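PDB 1YZV: ribonuclease mar1, putative from Trypanosoma cruzi, which is of unknown function but belongs to the isochorismatase family, and may be a hydrolase like some of its relatives. Local coordinates for residues Arg11-Tyr16 / Lys137-Val142; Cys19-Phe24 / Val110-Leu115. All coordinates share one frame; numbering follows the deposited sequence.

How the interactions relate
From the N terminus, the chain first runs through the loop 11-16, which in interaction 1 meets the start of strand 137-146 and so closes a loop of 120 intervening residues. Within that span lies interaction 2, where segment 19-24 pairs with 110-115, with 85 residues between them; its loop sits wholly inside the larger one. Both contacts reach the same six-stranded parallel sheet, in which 110-118 lies between 20-26 and 137-146. The two meet directly: V139 N and V113 O are 2.9 Å apart, as are V139 O and L115 N, both probable hydrogen bonds, while L13 packs on Q112. Interaction 2 thus pairs central strands, and interaction 1 lays the N-terminal segment beside the sheet.

Interaction 1. Residues Arg11-Tyr16 / Lys137-Val142; sequences RLLKHY and KVVIAV
The ammonium group of K137 donates to a backbone carbonyl, with NZ 2.8 Å from L12 O. It comes from above the carbonyl plane, 42° out of it, and NZ has a second, weak bond to S10 O. L12 O also accepts from S10 OG, so two donors grip this oxygen. The lysine suits its place because its chain is long enough to leave the strand and reach the loop: CG stands anti to the backbone N (chi1 178°), and the bend at chi3 (-79°) brings NZ to L12 O. On the way CD passes L13 CA at 4.1 Å.

K137 opens strand 137-146 of the parallel sheet in this isochorismatase-family alpha/beta fold, and V139, two residues on, points to the same face. There L13 lays its CD2 branch against V139 CG2 at 3.6 Å, the two side chains crossing obliquely; branched apolar ends suit this buried spot. I176 and Q179 of helix 173-181 also touch L13.

K14 NZ forms a salt bridge with E111, which probably eases its nearness to K137 NZ, 5.8 Å away. R11, whose CB points away from the strand, forms a salt bridge with D166 of the second subunit.

Interaction 2. Residues Cys19-Phe24 / Val110-Leu115; sequences CKTAFF and VEQVVL
V113 sets one methyl, CG1, over a face of the F24 ring, 3.9 Å from its centroid: a CH-pi contact in which a small bump meets a flat wall. The other methyl, CG2, turns to A22 CB. Alanine suits this spot because its lone methyl fits between two branched neighbours, reaching V113 CG2 and V110 CG1 at 4.0 Å each. Beyond the ring, L115 bends its CD1 to F24 CB (3.7 Å). This face of the sheet is covered by helix 120-133, whose T127 touches F24 and whose L131 touches V113.

Strands 20-26 and 110-118 are central neighbours in the parallel sheet of the isochorismatase fold, their axes 25° apart here. The register slips by one between K20 and T21, a beta bulge at E111; there E111 N gives K20 O only a weak bond. Beyond it the regular ladder resumes, with V114 N 2.8 Å from A22 O.

On the other face, F23 lies alongside V114, pointing the same way, with CD1 3.8 Å from V114 CB; I176 and L180 of helix 173-181 cover this side. Nearer the bulge, Q112 carries its amide over to strand 20-26, CG held between backbone N and carbonyl carbon (chi1 65°). C19 puts its sulfur against that amide, SG 3.5 Å from Q112 CD, its CB meeting the E111 carboxylate, which pairs with K14.

Q112 NE2 donates to T21 OG1 at 3.0 Å, nearly straight at 165° and in the amide plane, while OE1 accepts from K14 N. Held at both ends, the buried amide has its flip settled, which probably helps fix how the strands and the N-terminal loop fit together.

Interaction 1. Residues Arg11-Tyr16 / Lys137-Val142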
loop_
_atom_site.group_PDB
_atom_site.type_symbol
_atom_site.label_atom_id
_atom_site.label_comp_id
_atom_site.label_asym_id
_atom_site.label_seq_id
_atom_site.Cartn_x
_atom_site.Cartn_y
_atom_site.Cartn_z
ATOM N N ARG A 11 -12.232 -13.805 -4.503
ATOM C CA ARG A 11 -11.600 -12.542 -4.239
ATOM C C ARG A 11 -12.150 -11.361 -5.040
ATOM O O ARG A 11 -12.263 -10.285 -4.507
ATOM C CB ARG A 11 -10.082 -12.628 -4.312
ATOM C CG ARG A 11 -9.542 -12.913 -5.588
ATOM C CD ARG A 11 -8.063 -13.092 -5.424
ATOM N NE ARG A 11 -7.716 -14.284 -4.643
ATOM C CZ ARG A 11 -7.284 -14.277 -3.383
ATOM N NH1 ARG A 11 -7.070 -13.148 -2.714
ATOM N NH2 ARG A 11 -6.963 -15.424 -2.828
ATOM N N LEU A 12 -12.635 -11.611 -6.248
ATOM C CA LEU A 12 -13.244 -10.591 -7.072
ATOM C C LEU A 12 -14.751 -10.782 -7.016
ATOM O O LEU A 12 -15.226 -11.792 -6.476
ATOM C CB LEU A 12 -12.752 -10.739 -8.502
ATOM C CG LEU A 12 -11.248 -10.483 -8.733
ATOM C CD1 LEU A 12 -10.911 -10.830 -10.139
ATOM C CD2 LEU A 12 -10.871 -9.066 -8.381
ATOM N N LEU A 13 -15.496 -9.846 -7.614
ATOM C CA LEU A 13 -16.942 -9.999 -7.745
ATOM C C LEU A 13 -17.220 -11.305 -8.489
ATOM O O LEU A 13 -16.458 -11.703 -9.361
ATOM C CB LEU A 13 -17.529 -8.840 -8.543
ATOM C CG LEU A 13 -17.521 -7.482 -7.846
ATOM C CD1 LEU A 13 -17.737 -6.396 -8.873
ATOM C CD2 LEU A 13 -18.584 -7.426 -6.753
ATOM N N LYS A 14 -18.249 -12.008 -8.058
ATOM C CA LYS A 14 -18.762 -13.175 -8.769
ATOM C C LYS A 14 -19.514 -12.708 -10.016
ATOM O O LYS A 14 -19.946 -11.519 -10.138
ATOM C CB LYS A 14 -19.718 -13.969 -7.880
ATOM C CG LYS A 14 -19.030 -14.641 -6.673
ATOM C CD LYS A 14 -19.984 -15.496 -5.846
ATOM C CE LYS A 14 -19.257 -16.192 -4.693
ATOM N NZ LYS A 14 -20.205 -16.835 -3.716
ATOM N N HIS A 15 -19.664 -13.646 -10.943
ATOM C CA HIS A 15 -20.435 -13.436 -12.136
ATOM C C HIS A 15 -21.858 -13.069 -11.741
ATOM O O HIS A 15 -22.390 -13.595 -10.735
ATOM C CB HIS A 15 -20.433 -14.709 -12.999
ATOM C CG HIS A 15 -21.032 -14.505 -14.341
ATOM N ND1 HIS A 15 -22.398 -14.487 -14.547
ATOM C CD2 HIS A 15 -20.464 -14.248 -15.541
ATOM C CE1 HIS A 15 -22.641 -14.224 -15.820
ATOM N NE2 HIS A 15 -21.483 -14.024 -16.431
ATOM N N TYR A 16 -22.453 -12.154 -12.512
ATOM C CA TYR A 16 -23.736 -11.610 -12.173
ATOM C C TYR A 16 -24.829 -12.642 -11.951
ATOM O O TYR A 16 -25.794 -12.356 -11.209
ATOM C CB TYR A 16 -24.216 -10.566 -13.185
ATOM C CG TYR A 16 -24.503 -11.081 -14.579
ATOM C CD1 TYR A 16 -25.715 -11.699 -14.884
ATOM C CD2 TYR A 16 -23.585 -10.894 -15.605
ATOM C CE1 TYR A 16 -25.986 -12.200 -16.169
ATOM C CE2 TYR A 16 -23.857 -11.339 -16.905
ATOM C CZ TYR A 16 -25.096 -11.955 -17.195
ATOM O OH TYR A 16 -25.330 -12.445 -18.476
ATOM N N LYS A 137 -19.518 -8.718 0.514
ATOM C CA LYS A 137 -18.389 -8.284 -0.311
ATOM C C LYS A 137 -18.715 -6.890 -0.771
ATOM O O LYS A 137 -19.873 -6.581 -1.082
ATOM C CB LYS A 137 -18.224 -9.217 -1.538
ATOM C CG LYS A 137 -17.048 -8.790 -2.505
ATOM C CD LYS A 137 -16.908 -9.767 -3.688
ATOM C CE LYS A 137 -16.165 -11.075 -3.305
ATOM N NZ LYS A 137 -16.650 -12.254 -4.125
ATOM N N VAL A 138 -17.751 -5.998 -0.684
ATOM C CA VAL A 138 -17.971 -4.618 -1.127
ATOM C C VAL A 138 -16.787 -4.120 -1.969
ATOM O O VAL A 138 -15.620 -4.335 -1.623
ATOM C CB VAL A 138 -18.378 -3.659 0.059
ATOM C CG1 VAL A 138 -17.493 -3.777 1.219
ATOM C CG2 VAL A 138 -18.474 -2.198 -0.394
ATOM N N VAL A 139 -17.095 -3.597 -3.155
ATOM C CA VAL A 139 -16.077 -3.138 -4.087
ATOM C C VAL A 139 -16.296 -1.676 -4.331
ATOM O O VAL A 139 -17.436 -1.263 -4.655
ATOM C CB VAL A 139 -16.153 -3.931 -5.409
ATOM C CG1 VAL A 139 -14.963 -3.568 -6.339
ATOM C CG2 VAL A 139 -16.129 -5.374 -5.072
ATOM N N ILE A 140 -15.286 -0.890 -3.997
ATOM C CA ILE A 140 -15.344 0.541 -4.171
ATOM C C ILE A 140 -14.966 0.829 -5.655
ATOM O O ILE A 140 -13.908 0.422 -6.107
ATOM C CB ILE A 140 -14.382 1.276 -3.202
ATOM C CG1 ILE A 140 -14.538 0.799 -1.760
ATOM C CG2 ILE A 140 -14.517 2.778 -3.310
ATOM C CD1 ILE A 140 -15.879 0.997 -1.205
ATOM N N ALA A 141 -15.765 1.641 -6.350
ATOM C CA ALA A 141 -15.366 2.133 -7.679
ATOM C C ALA A 141 -14.690 3.466 -7.489
ATOM O O ALA A 141 -15.357 4.504 -7.443
ATOM C CB ALA A 141 -16.575 2.279 -8.604
ATOM N N VAL A 142 -13.376 3.450 -7.338
ATOM C CA VAL A 142 -12.655 4.670 -6.969
ATOM C C VAL A 142 -12.850 5.844 -7.927
ATOM O O VAL A 142 -12.827 7.027 -7.507
ATOM C CB VAL A 142 -11.117 4.375 -6.714
ATOM C CG1 VAL A 142 -10.371 3.923 -7.950
ATOM C CG2 VAL A 142 -10.391 5.602 -6.080
#

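Interaction 2. Residues Cys19-Phe24 / Val110-Leu115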
loop_
_atom_site.group_PDB
_atom_site.type_symbol
_atom_site.label_atom_id
_atom_site.label_comp_id
_atom_site.label_asym_id
_atom_site.label_seq_id
_atom_site.Cartn_x
_atom_site.Cartn_y
_atom_site.Cartn_z
ATOM N N CYS A 19 -25.053 -14.564 -7.956
ATOM C CA CYS A 19 -25.663 -13.937 -6.807
ATOM C C CYS A 19 -26.196 -12.623 -7.314
ATOM O O CYS A 19 -25.908 -12.231 -8.453
ATOM C CB CYS A 19 -24.639 -13.735 -5.703
ATOM S SG CYS A 19 -23.208 -12.644 -6.125
ATOM N N LYS A 20 -27.005 -11.960 -6.515
ATOM C CA LYS A 20 -27.449 -10.629 -6.843
ATOM C C LYS A 20 -26.454 -9.547 -6.357
ATOM O O LYS A 20 -25.675 -9.791 -5.426
ATOM C CB LYS A 20 -28.806 -10.438 -6.247
ATOM C CG LYS A 20 -29.534 -9.237 -6.711
ATOM C CD LYS A 20 -31.046 -9.545 -6.659
ATOM C CE LYS A 20 -31.847 -8.261 -6.773
ATOM N NZ LYS A 20 -33.329 -8.528 -6.770
ATOM N N THR A 21 -26.337 -8.481 -7.170
ATOM C CA THR A 21 -25.414 -7.372 -6.914
ATOM C C THR A 21 -26.199 -6.087 -6.673
ATOM O O THR A 21 -27.150 -5.818 -7.408
ATOM C CB THR A 21 -24.496 -7.130 -8.167
ATOM O OG1 THR A 21 -23.839 -8.353 -8.478
ATOM C CG2 THR A 21 -23.446 -6.078 -7.916
ATOM N N ALA A 22 -25.853 -5.342 -5.617
ATOM C CA ALA A 22 -26.483 -4.024 -5.345
ATOM C C ALA A 22 -25.497 -2.943 -5.733
ATOM O O ALA A 22 -24.306 -3.016 -5.419
ATOM C CB ALA A 22 -26.853 -3.878 -3.870
ATOM N N PHE A 23 -26.000 -1.964 -6.463
ATOM C CA PHE A 23 -25.254 -0.793 -6.808
ATOM C C PHE A 23 -25.673 0.304 -5.827
ATOM O O PHE A 23 -26.821 0.766 -5.830
ATOM C CB PHE A 23 -25.522 -0.415 -8.273
ATOM C CG PHE A 23 -24.934 -1.383 -9.257
ATOM C CD1 PHE A 23 -23.619 -1.243 -9.700
ATOM C CD2 PHE A 23 -25.689 -2.432 -9.742
ATOM C CE1 PHE A 23 -23.063 -2.177 -10.525
ATOM C CE2 PHE A 23 -25.090 -3.434 -10.492
ATOM C CZ PHE A 23 -23.808 -3.282 -10.931
ATOM N N PHE A 24 -24.733 0.686 -4.969
ATOM C CA PHE A 24 -24.942 1.744 -3.967
ATOM C C PHE A 24 -24.342 3.068 -4.420
ATOM O O PHE A 24 -23.127 3.260 -4.369
ATOM C CB PHE A 24 -24.307 1.377 -2.646
ATOM C CG PHE A 24 -25.149 0.479 -1.760
ATOM C CD1 PHE A 24 -26.088 -0.388 -2.277
ATOM C CD2 PHE A 24 -24.988 0.518 -0.380
ATOM C CE1 PHE A 24 -26.890 -1.140 -1.440
ATOM C CE2 PHE A 24 -25.763 -0.246 0.461
ATOM C CZ PHE A 24 -26.703 -1.102 -0.071
ATOM N N VAL A 110 -28.174 -11.285 -2.028
ATOM C CA VAL A 110 -27.438 -10.045 -2.297
ATOM C C VAL A 110 -26.083 -10.124 -1.605
ATOM O O VAL A 110 -25.931 -9.759 -0.444
ATOM C CB VAL A 110 -28.188 -8.781 -1.839
ATOM C CG1 VAL A 110 -27.420 -7.541 -2.296
ATOM C CG2 VAL A 110 -29.598 -8.760 -2.395
ATOM N N GLU A 111 -25.134 -10.723 -2.296
ATOM C CA GLU A 111 -23.854 -11.063 -1.708
ATOM C C GLU A 111 -22.802 -9.983 -1.861
ATOM O O GLU A 111 -21.825 -9.987 -1.114
ATOM C CB GLU A 111 -23.290 -12.333 -2.338
ATOM C CG GLU A 111 -23.988 -13.609 -1.922
ATOM C CD GLU A 111 -23.396 -14.862 -2.610
ATOM O OE1 GLU A 111 -22.192 -14.844 -2.989
ATOM O OE2 GLU A 111 -24.148 -15.853 -2.750
ATOM N N GLN A 112 -22.975 -9.103 -2.845
ATOM C CA GLN A 112 -21.947 -8.144 -3.228
ATOM C C GLN A 112 -22.525 -6.798 -3.626
ATOM O O GLN A 112 -23.616 -6.710 -4.164
ATOM C CB GLN A 112 -21.046 -8.724 -4.309
ATOM C CG GLN A 112 -21.766 -8.993 -5.638
ATOM C CD GLN A 112 -21.024 -9.955 -6.541
ATOM O OE1 GLN A 112 -20.129 -10.717 -6.105
ATOM N NE2 GLN A 112 -21.374 -9.908 -7.847
ATOM N N VAL A 113 -21.820 -5.746 -3.208
ATOM C CA VAL A 113 -22.250 -4.360 -3.387
ATOM C C VAL A 113 -21.123 -3.644 -4.079
ATOM O O VAL A 113 -19.938 -3.828 -3.710
ATOM C CB VAL A 113 -22.548 -3.725 -2.007
ATOM C CG1 VAL A 113 -22.686 -2.194 -2.117
ATOM C CG2 VAL A 113 -23.844 -4.429 -1.325
ATOM N N VAL A 114 -21.481 -2.944 -5.142
ATOM C CA VAL A 114 -20.616 -2.021 -5.825
ATOM C C VAL A 114 -20.971 -0.637 -5.292
ATOM O O VAL A 114 -22.113 -0.165 -5.436
ATOM C CB VAL A 114 -20.819 -2.095 -7.349
ATOM C CG1 VAL A 114 -20.078 -0.983 -8.067
ATOM C CG2 VAL A 114 -20.381 -3.469 -7.860
ATOM N N LEU A 115 -19.980 0.028 -4.704
ATOM C CA LEU A 115 -20.193 1.262 -3.921
ATOM C C LEU A 115 -19.365 2.423 -4.470
ATOM O O LEU A 115 -18.158 2.286 -4.707
ATOM C CB LEU A 115 -19.824 1.022 -2.458
ATOM C CG LEU A 115 -19.771 2.189 -1.435
ATOM C CD1 LEU A 115 -21.165 2.874 -1.295
ATOM C CD2 LEU A 115 -19.286 1.642 -0.052
#